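Local atomic coordinates of protein CbbY (Rhodobacter sphaeroides, PDB entry 4UAS), a protein that hydrolyses xylulose-1,5-bisphosphate, a potent Rubisco inhibitor made by Rubisco itself, to xylulose 5-phosphate and phosphate, as a magnesium-dependent sugar phosphatase of the HAD superfamily. Residues 84-88 / 89-93; 121-124 / 125-129. All coordinates share one frame; numbering follows the deposited sequence.

Contact 1 (84-88 / 89-93); sequences ALMAE and GEIAL
Met-86 and Ile-91 meet where helix 71-87 runs out and the chain turns toward helix 97-107. This is the apolar part of a local contact: the sulfur SD of Met-86 lies 3.9 Å from CB of Ile-91, and the methyl CE of Met-86 is 4.0 Å from CG1 of Ile-91. The two side chains cross at about a right angle. Met-86 starts with CG opposite its backbone N (chi1 -178°), then bends at both following torsions, which brings its end back to Ile-91 although its CB points away. Ala-124 and Ala-128 of helix 119-129 also pack on Met-86, while Leu-19 of helix 17-31 touches Ile-91.

Backbone polar groups are handled directly and through water. Gly-89 N donates to Met-86 O (3.1 Å), and Glu-88 N to Leu-85 O (3.1 Å). Two waters bridge further pairs: water 1 donates to Leu-85 O and accepts from Glu-90 N, both at 2.8 Å, and water 2 joins Met-86 O to Ile-91 N, 2.9 Å from each.

The chain leaves helical angles at Gly-89, whose positive phi (90°) is accepted without strain because it has no CB. This is a helix C-terminus ended by a positive-phi glycine, on the helix that carries substrate-binding Lys-78.

Chemically, Leu-85 O and Met-86 O are each gripped twice, by one backbone N-H and one water. Glu-90 N and Ile-91 N reach them through those waters as the chain departs, with the Met-86 to Ile-91 apolar contact next to the bridges.

Contact 2 (121-124 / 125-129); sequences NVEA and LCRAC
Arg-127 folds its guanidinium back over the preceding turn of helix 119-129, laying one face across Glu-123 O and Ala-124 CA, both lying nearer the edge of the group than its centre. CA of Ala-124 sits 3.5 Å from NH2 of Arg-127, and CB of Glu-123 is 3.6 Å from its NH1. CG of Arg-127 sits beside the backbone N (chi1 -72°), and after an extended chi2 the bend at chi3 (-59°) brings the guanidinium over that turn.

The acid and the base do not form a direct salt bridge: OE1 of Glu-123 and NH1 of Arg-127 are 4.4 Å apart. Water 3 closes the gap in the plane of the guanidinium, accepting from NH1 and donating to OE1 of Glu-123, each at 2.8 Å. That same OE1 also takes a hydrogen bond from Ala-134 N in the loop beyond the helix.

Underneath run regular i to i+4 backbone bonds, among them Arg-127 N to Glu-123 O at 3.0 Å. This is the helix of the beta-alpha-beta unit 110-114/119-129/140-142 of the HAD fold; toward its N-terminal end substrate-binding Asn-121 has ND2 hydrogen-bonded to Thr-117.

Two donors hold OE1 of Glu-123 and would favour the charged carboxylate; water 3 links it to Arg-127, whose nearby positive charge probably adds to this.

Along the chain contact 1 comes first, at the end of helix 71-87, and contact 2 follows within helix 119-129, after helix 97-107 and strand 110-114. Their centres are 8 Å apart and they touch: CG of Met-86 lies 3.4 Å from Ala-124 O, and CD2 of Leu-93 is 3.7 Å from CB of Cys-129. The helix of contact 2 belongs to the beta-alpha-beta unit between strands 110-114 and 140-142 of the parallel sheet. Contact 1 packs the exit of helix 71-87 against it. Both helices carry substrate-binding residues, Lys-78 and Asn-121, whose side chains come within about 4 Å, consistent with the two helices together forming part of the site.

Contact 1 (84-88 / 89-93)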
ATOM      1  N   ALA A  84     -14.926  -1.273  -7.529  1.00 12.17           N
ATOM      2  CA  ALA A  84     -16.091  -2.146  -7.651  1.00 13.77           C
ATOM      3  C   ALA A  84     -15.755  -3.564  -7.172  1.00 13.28           C
ATOM      4  O   ALA A  84     -16.529  -4.190  -6.434  1.00 15.00           O
ATOM      5  CB  ALA A  84     -16.634  -2.190  -9.065  1.00 14.80           C
ATOM      6  N   LEU A  85     -14.569  -4.059  -7.547  1.00 12.83           N
ATOM      7  CA  LEU A  85     -14.173  -5.411  -7.125  1.00 13.08           C
ATOM      8  C   LEU A  85     -14.011  -5.505  -5.620  1.00 11.73           C
ATOM      9  O   LEU A  85     -14.411  -6.503  -5.010  1.00 14.74           O
ATOM     10  CB  LEU A  85     -12.918  -5.858  -7.858  1.00 13.48           C
ATOM     11  CG  LEU A  85     -13.002  -6.195  -9.351  1.00 16.47           C
ATOM     12  CD1 LEU A  85     -11.614  -6.264  -9.992  1.00 17.66           C
ATOM     13  CD2 LEU A  85     -13.772  -7.474  -9.532  1.00 20.09           C
ATOM     14  N   MET A  86     -13.442  -4.467  -5.011  1.00 11.24           N
ATOM     15  CA  MET A  86     -13.303  -4.410  -3.597  1.00 10.85           C
ATOM     16  C   MET A  86     -14.638  -4.495  -2.887  1.00 12.06           C
ATOM     17  O   MET A  86     -14.733  -5.158  -1.833  1.00 13.76           O
ATOM     18  CB  MET A  86     -12.557  -3.137  -3.233  1.00 11.81           C
ATOM     19  CG  MET A  86     -12.308  -2.984  -1.763  1.00 13.83           C
ATOM     20  SD  MET A  86     -11.310  -4.256  -0.961  1.00 13.88           S
ATOM     21  CE  MET A  86      -9.860  -4.002  -1.805  1.00 18.70           C
ATOM     22  N   ALA A  87     -15.680  -3.832  -3.408  1.00 13.02           N
ATOM     23  CA  ALA A  87     -16.996  -3.836  -2.780  1.00 13.63           C
ATOM     24  C   ALA A  87     -17.644  -5.175  -2.818  1.00 14.37           C
ATOM     25  O   ALA A  87     -18.618  -5.409  -2.096  1.00 16.35           O
ATOM     26  CB  ALA A  87     -17.876  -2.817  -3.432  1.00 15.29           C
ATOM     27  N   GLU A  88     -17.202  -6.097  -3.635  1.00 15.91           N
ATOM     28  CA  GLU A  88     -17.745  -7.475  -3.550  1.00 18.33           C
ATOM     29  C   GLU A  88     -17.488  -8.169  -2.137  1.00 18.33           C
ATOM     30  O   GLU A  88     -18.093  -9.171  -1.825  1.00 21.66           O
ATOM     31  CB  GLU A  88     -17.144  -8.304  -4.632  1.00 18.95           C
ATOM     32  CG  GLU A  88     -17.674  -7.739  -5.983  1.00 20.25           C
ATOM     33  CD  GLU A  88     -17.247  -8.534  -7.264  1.00 24.31           C
ATOM     34  OE1 GLU A  88     -16.505  -9.566  -7.142  1.00 35.23           O
ATOM     35  OE2 GLU A  88     -17.598  -8.151  -8.402  1.00 34.32           O
ATOM     36  N   GLY A  89     -16.530  -7.658  -1.357  1.00 18.08           N
ATOM     37  CA  GLY A  89     -16.390  -8.131   0.037  1.00 19.68           C
ATOM     38  C   GLY A  89     -15.483  -9.315   0.258  1.00 19.71           C
ATOM     39  O   GLY A  89     -15.474  -9.937   1.333  1.00 21.99           O
ATOM     40  N   GLU A  90     -14.763  -9.740  -0.783  1.00 19.08           N
ATOM     41  CA  GLU A  90     -13.919 -10.938  -0.697  1.00 16.59           C
ATOM     42  C   GLU A  90     -12.549 -10.738  -0.083  1.00 16.51           C
ATOM     43  O   GLU A  90     -11.865 -11.665   0.303  1.00 22.20           O
ATOM     44  CB  GLU A  90     -13.764 -11.559  -2.050  1.00 20.64           C
ATOM     45  CG  GLU A  90     -15.092 -11.923  -2.683  1.00 32.06           C
ATOM     46  CD  GLU A  90     -15.790 -13.060  -1.933  1.00 47.72           C
ATOM     47  OE1 GLU A  90     -15.099 -13.945  -1.340  1.00 66.39           O
ATOM     48  OE2 GLU A  90     -17.051 -13.060  -1.936  1.00 65.97           O
ATOM     49  N   ILE A  91     -12.083  -9.510  -0.017  1.00 13.26           N
ATOM     50  CA  ILE A  91     -10.783  -9.185   0.590  1.00 12.20           C
ATOM     51  C   ILE A  91     -10.937  -9.035   2.108  1.00 12.29           C
ATOM     52  O   ILE A  91     -11.841  -8.388   2.624  1.00 16.71           O
ATOM     53  CB  ILE A  91     -10.205  -7.901  -0.019  1.00 12.78           C
ATOM     54  CG1 ILE A  91     -10.034  -7.988  -1.579  1.00 14.54           C
ATOM     55  CG2 ILE A  91      -8.881  -7.531   0.590  1.00 14.80           C
ATOM     56  CD1 ILE A  91      -9.097  -9.056  -2.045  1.00 18.14           C
ATOM     57  N   ALA A  92     -10.006  -9.635   2.842  1.00 12.65           N
ATOM     58  CA  ALA A  92      -9.925  -9.541   4.323  1.00 14.23           C
ATOM     59  C   ALA A  92      -8.679  -8.801   4.726  1.00 11.38           C
ATOM     60  O   ALA A  92      -7.676  -8.797   4.018  1.00 12.23           O
ATOM     61  CB  ALA A  92      -9.859 -10.927   4.944  1.00 19.89           C
ATOM     62  N   LEU A  93      -8.704  -8.225   5.929  1.00 11.19           N
ATOM     63  CA  LEU A  93      -7.434  -7.725   6.496  1.00 10.42           C
ATOM     64  C   LEU A  93      -6.448  -8.835   6.746  1.00  9.88           C
ATOM     65  O   LEU A  93      -6.825  -9.972   7.078  1.00 11.53           O
ATOM     66  CB  LEU A  93      -7.684  -6.994   7.819  1.00 10.98           C
ATOM     67  CG  LEU A  93      -8.600  -5.784   7.728  1.00 13.15           C
ATOM     68  CD1 LEU A  93      -9.012  -5.321   9.111  1.00 15.56           C
ATOM     69  CD2 LEU A  93      -7.864  -4.662   6.966  1.00 13.81           C
TER
HETATM   70  O   HOH W   1     -13.731  -8.424  -3.054  1.00 22.98           O
HETATM   71  O   HOH W   2     -13.457  -6.948   0.090  1.00 19.12           O

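Contact 2 (121-124 / 125-129)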
ATOM      1  N   ASN A 121      -8.914   3.926  -3.693  1.00 10.09           N
ATOM      2  CA  ASN A 121      -8.618   2.569  -3.301  1.00  9.85           C
ATOM      3  C   ASN A 121      -8.532   2.371  -1.794  1.00  9.37           C
ATOM      4  O   ASN A 121      -8.982   1.390  -1.260  1.00  9.86           O
ATOM      5  CB  ASN A 121      -7.308   2.109  -3.950  1.00 10.66           C
ATOM      6  CG  ASN A 121      -7.347   2.096  -5.476  1.00 10.02           C
ATOM      7  OD1 ASN A 121      -8.373   2.044  -6.101  1.00 13.39           O
ATOM      8  ND2 ASN A 121      -6.191   2.125  -6.052  1.00 10.39           N
ATOM      9  N   VAL A 122      -7.960   3.369  -1.102  1.00  9.87           N
ATOM     10  CA  VAL A 122      -7.915   3.344   0.343  1.00  9.43           C
ATOM     11  C   VAL A 122      -9.346   3.316   0.905  1.00  9.76           C
ATOM     12  O   VAL A 122      -9.667   2.617   1.839  1.00 10.20           O
ATOM     13  CB  VAL A 122      -7.117   4.534   0.872  1.00 10.46           C
ATOM     14  CG1 VAL A 122      -7.099   4.574   2.403  1.00 10.98           C
ATOM     15  CG2 VAL A 122      -5.708   4.565   0.361  1.00 11.11           C
ATOM     16  N   GLU A 123     -10.166   4.249   0.368  1.00  9.99           N
ATOM     17  CA  GLU A 123     -11.543   4.347   0.835  1.00 11.19           C
ATOM     18  C   GLU A 123     -12.301   3.054   0.607  1.00  9.21           C
ATOM     19  O   GLU A 123     -13.004   2.585   1.483  1.00 11.34           O
ATOM     20  CB  GLU A 123     -12.268   5.513   0.139  1.00 12.38           C
ATOM     21  CG  GLU A 123     -11.790   6.870   0.618  1.00 13.63           C
ATOM     22  CD  GLU A 123     -12.252   7.156   2.012  1.00 15.98           C
ATOM     23  OE1 GLU A 123     -13.073   6.390   2.664  1.00 17.04           O
ATOM     24  OE2 GLU A 123     -11.846   8.219   2.523  1.00 20.83           O
ATOM     25  N   ALA A 124     -12.112   2.449  -0.559  1.00 10.32           N
ATOM     26  CA  ALA A 124     -12.818   1.194  -0.861  1.00  9.82           C
ATOM     27  C   ALA A 124     -12.386   0.086   0.094  1.00  9.45           C
ATOM     28  O   ALA A 124     -13.202  -0.686   0.600  1.00  9.83           O
ATOM     29  CB  ALA A 124     -12.556   0.836  -2.329  1.00 11.84           C
ATOM     30  N   LEU A 125     -11.078  -0.017   0.370  1.00 10.01           N
ATOM     31  CA  LEU A 125     -10.599  -0.986   1.307  1.00 10.13           C
ATOM     32  C   LEU A 125     -11.123  -0.804   2.711  1.00 10.18           C
ATOM     33  O   LEU A 125     -11.534  -1.747   3.359  1.00 11.33           O
ATOM     34  CB  LEU A 125      -9.058  -1.012   1.286  1.00 10.80           C
ATOM     35  CG  LEU A 125      -8.421  -2.035   2.236  1.00 10.88           C
ATOM     36  CD1 LEU A 125      -6.977  -2.326   1.745  1.00 16.88           C
ATOM     37  CD2 LEU A 125      -8.159  -1.446   3.623  1.00 18.54           C
ATOM     38  N   CYS A 126     -11.171   0.421   3.181  1.00  9.81           N
ATOM     39  CA  CYS A 126     -11.685   0.670   4.507  1.00 10.07           C
ATOM     40  C   CYS A 126     -13.178   0.387   4.623  1.00 11.01           C
ATOM     41  O   CYS A 126     -13.596  -0.269   5.587  1.00 12.47           O
ATOM     42  CB  CYS A 126     -11.367   2.085   4.967  1.00 11.98           C
ATOM     43  SG  CYS A 126      -9.632   2.369   5.266  1.00 12.44           S
ATOM     44  N   ARG A 127     -13.980   0.731   3.576  1.00 11.04           N
ATOM     45  CA  ARG A 127     -15.394   0.407   3.616  1.00 12.38           C
ATOM     46  C   ARG A 127     -15.558  -1.120   3.731  1.00 13.34           C
ATOM     47  O   ARG A 127     -16.400  -1.607   4.519  1.00 16.46           O
ATOM     48  CB  ARG A 127     -16.139   0.992   2.437  1.00 13.13           C
ATOM     49  CG  ARG A 127     -16.312   2.472   2.470  1.00 16.32           C
ATOM     50  CD  ARG A 127     -17.311   2.886   1.379  1.00 17.52           C
ATOM     51  NE  ARG A 127     -16.858   2.488   0.003  1.00 18.08           N
ATOM     52  CZ  ARG A 127     -16.064   3.239  -0.801  1.00 16.88           C
ATOM     53  NH1 ARG A 127     -15.623   4.414  -0.380  1.00 19.56           N
ATOM     54  NH2 ARG A 127     -15.696   2.835  -2.020  1.00 16.54           N
ATOM     55  N   ALA A 128     -14.853  -1.879   2.911  1.00 12.47           N
ATOM     56  CA  ALA A 128     -15.046  -3.332   2.808  1.00 12.58           C
ATOM     57  C   ALA A 128     -14.484  -4.051   4.020  1.00 12.11           C
ATOM     58  O   ALA A 128     -15.094  -5.011   4.526  1.00 16.45           O
ATOM     59  CB  ALA A 128     -14.452  -3.847   1.529  1.00 13.89           C
ATOM     60  N   CYS A 129     -13.322  -3.620   4.483  1.00 12.52           N
ATOM     61  CA  CYS A 129     -12.539  -4.421   5.446  1.00 16.21           C
ATOM     62  C   CYS A 129     -12.670  -3.941   6.871  1.00 16.00           C
ATOM     63  O   CYS A 129     -12.526  -4.787   7.783  1.00 18.09           O
ATOM     64  CB  CYS A 129     -11.055  -4.439   5.055  1.00 18.64           C
ATOM     65  SG  CYS A 129     -10.709  -5.144   3.481  1.00 23.21           S
TER
HETATM   66  O   HOH W   3     -15.730   5.775   2.094  1.00 28.35           O